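Local structure of spindle pole body-associated protein VIK1 (Saccharomyces cerevisiae, 2O0A) at residues A[91-102]-A[220-231]. The protein partners the minus end-directed motor Kar3, recruiting it to microtubules, and carries a kinesin-like motor homology domain that lacks a nucleotide-binding site. Sequence-based numbering, arbitrary orientation.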
loop_
_atom_site.group_PDB
_atom_site.type_symbol
_atom_site.label_atom_id
_atom_site.label_comp_id
_atom_site.label_asym_id
_atom_site.label_seq_id
_atom_site.Cartn_x
_atom_site.Cartn_y
_atom_site.Cartn_z
ATOM N N LYS A 91 -4.476 4.552 16.949
ATOM C CA LYS A 91 -5.311 5.591 16.334
ATOM C C LYS A 91 -4.493 6.554 15.462
ATOM O O LYS A 91 -4.674 7.771 15.506
ATOM C CB LYS A 91 -6.112 6.357 17.411
ATOM C CG LYS A 91 -7.073 5.460 18.203
ATOM C CD LYS A 91 -7.731 6.194 19.366
ATOM C CE LYS A 91 -6.812 6.298 20.577
ATOM N NZ LYS A 91 -7.518 6.866 21.762
ATOM N N LYS A 92 -3.580 5.989 14.674
ATOM C CA LYS A 92 -2.713 6.763 13.798
ATOM C C LYS A 92 -3.203 6.587 12.381
ATOM O O LYS A 92 -3.275 5.452 11.895
ATOM C CB LYS A 92 -1.259 6.304 13.917
ATOM C CG LYS A 92 -0.555 6.838 15.172
ATOM C CD LYS A 92 0.907 6.504 15.150
ATOM C CE LYS A 92 1.593 6.954 16.432
ATOM N NZ LYS A 92 3.059 7.014 16.188
ATOM N N ASN A 93 -3.561 7.693 11.738
ATOM C CA ASN A 93 -3.895 7.669 10.306
ATOM C C ASN A 93 -2.716 7.110 9.538
ATOM O O ASN A 93 -1.548 7.399 9.868
ATOM C CB ASN A 93 -4.242 9.072 9.819
ATOM C CG ASN A 93 -5.418 9.649 10.555
ATOM O OD1 ASN A 93 -6.315 8.925 11.027
ATOM N ND2 ASN A 93 -5.413 10.973 10.684
ATOM N N PHE A 94 -3.003 6.279 8.540
ATOM C CA PHE A 94 -1.945 5.489 7.940
ATOM C C PHE A 94 -2.219 5.145 6.495
ATOM O O PHE A 94 -3.287 5.406 5.975
ATOM C CB PHE A 94 -1.632 4.236 8.775
ATOM C CG PHE A 94 -2.735 3.188 8.830
ATOM C CD1 PHE A 94 -2.508 1.923 8.304
ATOM C CD2 PHE A 94 -3.970 3.439 9.469
ATOM C CE1 PHE A 94 -3.472 0.921 8.369
ATOM C CE2 PHE A 94 -4.946 2.441 9.564
ATOM C CZ PHE A 94 -4.698 1.171 9.002
ATOM N N ASN A 95 -1.230 4.546 5.848
ATOM C CA ASN A 95 -1.376 4.266 4.425
ATOM C C ASN A 95 -0.693 2.995 3.985
ATOM O O ASN A 95 0.119 2.405 4.712
ATOM C CB ASN A 95 -0.918 5.471 3.578
ATOM C CG ASN A 95 0.579 5.680 3.592
ATOM O OD1 ASN A 95 1.357 4.797 3.214
ATOM N ND2 ASN A 95 1.008 6.882 4.001
ATOM N N LEU A 96 -1.080 2.568 2.782
ATOM C CA LEU A 96 -0.380 1.540 2.035
ATOM C C LEU A 96 -0.207 2.104 0.637
ATOM O O LEU A 96 -1.185 2.375 -0.055
ATOM C CB LEU A 96 -1.205 0.244 2.020
ATOM C CG LEU A 96 -0.726 -0.892 1.117
ATOM C CD1 LEU A 96 0.727 -1.244 1.402
ATOM C CD2 LEU A 96 -1.634 -2.135 1.228
ATOM N N ILE A 97 1.045 2.331 0.245
ATOM C CA ILE A 97 1.352 2.905 -1.065
ATOM C C ILE A 97 1.948 1.792 -1.919
ATOM O O ILE A 97 3.067 1.345 -1.656
ATOM C CB ILE A 97 2.308 4.113 -0.935
ATOM C CG1 ILE A 97 1.602 5.218 -0.149
ATOM C CG2 ILE A 97 2.737 4.620 -2.349
ATOM C CD1 ILE A 97 2.515 6.331 0.356
ATOM N N SER A 98 1.168 1.336 -2.906
ATOM C CA SER A 98 1.513 0.166 -3.697
ATOM C C SER A 98 1.958 0.578 -5.104
ATOM O O SER A 98 1.204 1.245 -5.813
ATOM C CB SER A 98 0.328 -0.802 -3.754
ATOM O OG SER A 98 0.665 -1.962 -4.511
ATOM N N LEU A 99 3.183 0.188 -5.464
ATOM C CA LEU A 99 3.748 0.440 -6.797
ATOM C C LEU A 99 3.740 -0.848 -7.593
ATOM O O LEU A 99 4.227 -1.894 -7.131
ATOM C CB LEU A 99 5.194 0.941 -6.658
ATOM C CG LEU A 99 5.415 2.410 -6.286
ATOM C CD1 LEU A 99 4.825 2.777 -4.949
ATOM C CD2 LEU A 99 6.899 2.757 -6.312
ATOM N N SER A 100 3.185 -0.768 -8.794
ATOM C CA SER A 100 3.034 -1.931 -9.676
ATOM C C SER A 100 3.275 -1.453 -11.087
ATOM O O SER A 100 3.091 -0.279 -11.370
ATOM C CB SER A 100 1.625 -2.481 -9.585
ATOM O OG SER A 100 1.374 -3.094 -8.309
ATOM N N THR A 101 3.682 -2.354 -11.980
ATOM C CA THR A 101 3.826 -1.963 -13.391
ATOM C C THR A 101 2.846 -2.709 -14.302
ATOM O O THR A 101 2.863 -2.540 -15.536
ATOM C CB THR A 101 5.279 -2.149 -13.907
ATOM O OG1 THR A 101 5.677 -3.511 -13.708
ATOM C CG2 THR A 101 6.243 -1.206 -13.184
ATOM N N THR A 102 2.004 -3.539 -13.692
ATOM C CA THR A 102 0.955 -4.276 -14.387
ATOM C C THR A 102 -0.340 -4.143 -13.590
ATOM O O THR A 102 -0.296 -3.785 -12.407
ATOM C CB THR A 102 1.307 -5.765 -14.532
ATOM O OG1 THR A 102 1.547 -6.343 -13.237
ATOM C CG2 THR A 102 2.536 -5.950 -15.408
ATOM N N PRO A 220 -13.061 9.059 13.116
ATOM C CA PRO A 220 -12.461 7.828 12.611
ATOM C C PRO A 220 -10.933 7.806 12.561
ATOM O O PRO A 220 -10.274 8.855 12.625
ATOM C CB PRO A 220 -12.992 7.783 11.190
ATOM C CG PRO A 220 -13.057 9.266 10.764
ATOM C CD PRO A 220 -13.163 10.084 12.060
ATOM N N VAL A 221 -10.375 6.605 12.417
ATOM C CA VAL A 221 -8.989 6.448 11.979
ATOM C C VAL A 221 -9.057 6.314 10.472
ATOM O O VAL A 221 -9.883 5.558 9.962
ATOM C CB VAL A 221 -8.330 5.191 12.606
ATOM C CG1 VAL A 221 -6.915 5.004 12.108
ATOM C CG2 VAL A 221 -8.353 5.298 14.142
ATOM N N ASP A 222 -8.216 7.080 9.777
ATOM C CA ASP A 222 -8.199 7.096 8.307
ATOM C C ASP A 222 -7.083 6.218 7.786
ATOM O O ASP A 222 -5.968 6.246 8.304
ATOM C CB ASP A 222 -7.964 8.507 7.778
ATOM C CG ASP A 222 -9.052 9.487 8.190
ATOM O OD1 ASP A 222 -10.223 9.082 8.325
ATOM O OD2 ASP A 222 -8.715 10.679 8.363
ATOM N N PHE A 223 -7.414 5.450 6.750
ATOM C CA PHE A 223 -6.449 4.632 6.018
ATOM C C PHE A 223 -6.516 4.972 4.536
ATOM O O PHE A 223 -7.608 5.062 3.979
ATOM C CB PHE A 223 -6.778 3.150 6.233
ATOM C CG PHE A 223 -6.074 2.242 5.260
ATOM C CD1 PHE A 223 -4.690 2.118 5.316
ATOM C CD2 PHE A 223 -6.789 1.534 4.287
ATOM C CE1 PHE A 223 -4.001 1.314 4.416
ATOM C CE2 PHE A 223 -6.119 0.709 3.364
ATOM C CZ PHE A 223 -4.714 0.596 3.426
ATOM N N TYR A 224 -5.352 5.132 3.891
ATOM C CA TYR A 224 -5.298 5.449 2.465
ATOM C C TYR A 224 -4.533 4.376 1.734
ATOM O O TYR A 224 -3.384 4.103 2.079
ATOM C CB TYR A 224 -4.617 6.804 2.213
ATOM C CG TYR A 224 -5.238 7.930 2.989
ATOM C CD1 TYR A 224 -6.173 8.779 2.389
ATOM C CD2 TYR A 224 -4.869 8.160 4.318
ATOM C CE1 TYR A 224 -6.748 9.827 3.115
ATOM C CE2 TYR A 224 -5.450 9.201 5.043
ATOM C CZ TYR A 224 -6.373 10.016 4.438
ATOM O OH TYR A 224 -6.930 11.062 5.154
ATOM N N PHE A 225 -5.169 3.790 0.722
ATOM C CA PHE A 225 -4.509 2.844 -0.173
ATOM C C PHE A 225 -4.256 3.546 -1.493
ATOM O O PHE A 225 -5.195 3.929 -2.203
ATOM C CB PHE A 225 -5.392 1.613 -0.352
ATOM C CG PHE A 225 -4.858 0.591 -1.319
ATOM C CD1 PHE A 225 -3.576 0.083 -1.196
ATOM C CD2 PHE A 225 -5.689 0.086 -2.316
ATOM C CE1 PHE A 225 -3.096 -0.897 -2.082
ATOM C CE2 PHE A 225 -5.227 -0.898 -3.201
ATOM C CZ PHE A 225 -3.922 -1.392 -3.086
ATOM N N ILE A 226 -2.977 3.741 -1.797
ATOM C CA ILE A 226 -2.563 4.463 -2.991
ATOM C C ILE A 226 -2.066 3.444 -4.014
ATOM O O ILE A 226 -1.224 2.611 -3.698
ATOM C CB ILE A 226 -1.450 5.480 -2.656
ATOM C CG1 ILE A 226 -1.943 6.505 -1.634
ATOM C CG2 ILE A 226 -0.896 6.114 -3.944
ATOM C CD1 ILE A 226 -3.161 7.318 -2.079
ATOM N N GLU A 227 -2.611 3.496 -5.238
ATOM C CA GLU A 227 -2.176 2.602 -6.301
ATOM C C GLU A 227 -1.466 3.407 -7.380
ATOM O O GLU A 227 -2.059 4.281 -8.010
ATOM C CB GLU A 227 -3.354 1.834 -6.896
ATOM C CG GLU A 227 -3.921 0.802 -5.936
ATOM C CD GLU A 227 -5.175 0.150 -6.487
ATOM O OE1 GLU A 227 -6.275 0.685 -6.263
ATOM O OE2 GLU A 227 -5.057 -0.904 -7.115
ATOM N N LEU A 228 -0.195 3.098 -7.574
ATOM C CA LEU A 228 0.572 3.649 -8.678
ATOM C C LEU A 228 0.933 2.451 -9.544
ATOM O O LEU A 228 1.920 1.790 -9.291
ATOM C CB LEU A 228 1.810 4.372 -8.151
ATOM C CG LEU A 228 1.534 5.646 -7.348
ATOM C CD1 LEU A 228 2.700 6.001 -6.479
ATOM C CD2 LEU A 228 1.141 6.793 -8.301
ATOM N N ASN A 229 0.102 2.161 -10.543
ATOM C CA ASN A 229 0.094 0.807 -11.126
ATOM C C ASN A 229 0.612 0.716 -12.564
ATOM O O ASN A 229 0.370 -0.278 -13.262
ATOM C CB ASN A 229 -1.294 0.148 -10.999
ATOM C CG ASN A 229 -1.662 -0.239 -9.551
ATOM O OD1 ASN A 229 -0.891 -0.035 -8.588
ATOM N ND2 ASN A 229 -2.856 -0.805 -9.403
ATOM N N ASN A 230 1.339 1.745 -12.982
ATOM C CA ASN A 230 2.139 1.683 -14.209
ATOM C C ASN A 230 3.407 2.531 -14.076
ATOM O O ASN A 230 3.502 3.355 -13.160
ATOM C CB ASN A 230 1.295 2.035 -15.446
ATOM C CG ASN A 230 0.582 3.366 -15.321
ATOM O OD1 ASN A 230 -0.628 3.450 -15.561
ATOM N ND2 ASN A 230 1.321 4.415 -14.971
ATOM N N LEU A 231 4.392 2.307 -14.954
ATOM C CA LEU A 231 5.702 2.960 -14.797
ATOM C C LEU A 231 5.607 4.474 -14.844
ATOM O O LEU A 231 6.281 5.161 -14.075
ATOM C CB LEU A 231 6.739 2.477 -15.830
ATOM C CG LEU A 231 8.150 3.057 -15.612
ATOM C CD1 LEU A 231 8.812 2.535 -14.333
ATOM C CD2 LEU A 231 9.061 2.804 -16.807
HETATM O O HOH W 1 -0.794 -2.112 -6.754
HETATM O O HOH W 2 3.564 0.047 -16.745
#
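Two neighbouring parallel strands in the central sheet of the kinesin-like motor domain, 94-99 and 221-228, meet here, joined by a ladder that runs from Phe-94 N to Asp-222 O (3.0 Å) down to Ser-100 N and Leu-228 O (2.9 Å). Ahead of the first rung, the side chain of Asn-93 stands in for backbone: its OD1 takes Asp-222 N at 2.9 Å, a nearly straight bond whose donor lies above the amide carbonyl plane. Phe-94 has CG between its own N and carbonyl carbon (chi1 67°), which swings the ring across to Phe-223. There Phe-223 CD1 sits over one face, 3.5 Å from Phe-94 CE1, with the ring planes 42° apart, while Val-221 CG1 comes to the edge. With an alanine at Phe-94, Phe-223 would probably lose the ring face it lies over and Val-221 CG1 its edge contact, opening a gap next to Tyr-80 of helix 72-89. Further along, Leu-96 CG packs on Phe-225 CD1 at 3.8 Å; on the other face, with Tyr-224 and Leu-228, Ile-97 lies alongside Ile-226. Near the C-terminal ends a water joins Ser-98 OG, Ser-100 OG and Asn-229 OD1, to which it donates; Asn-229 ND2 bonds Asp-188. Backbone bonds thus join the strands throughout, apolar side chains pack on both faces, and polar side chains extend the pairing at each end.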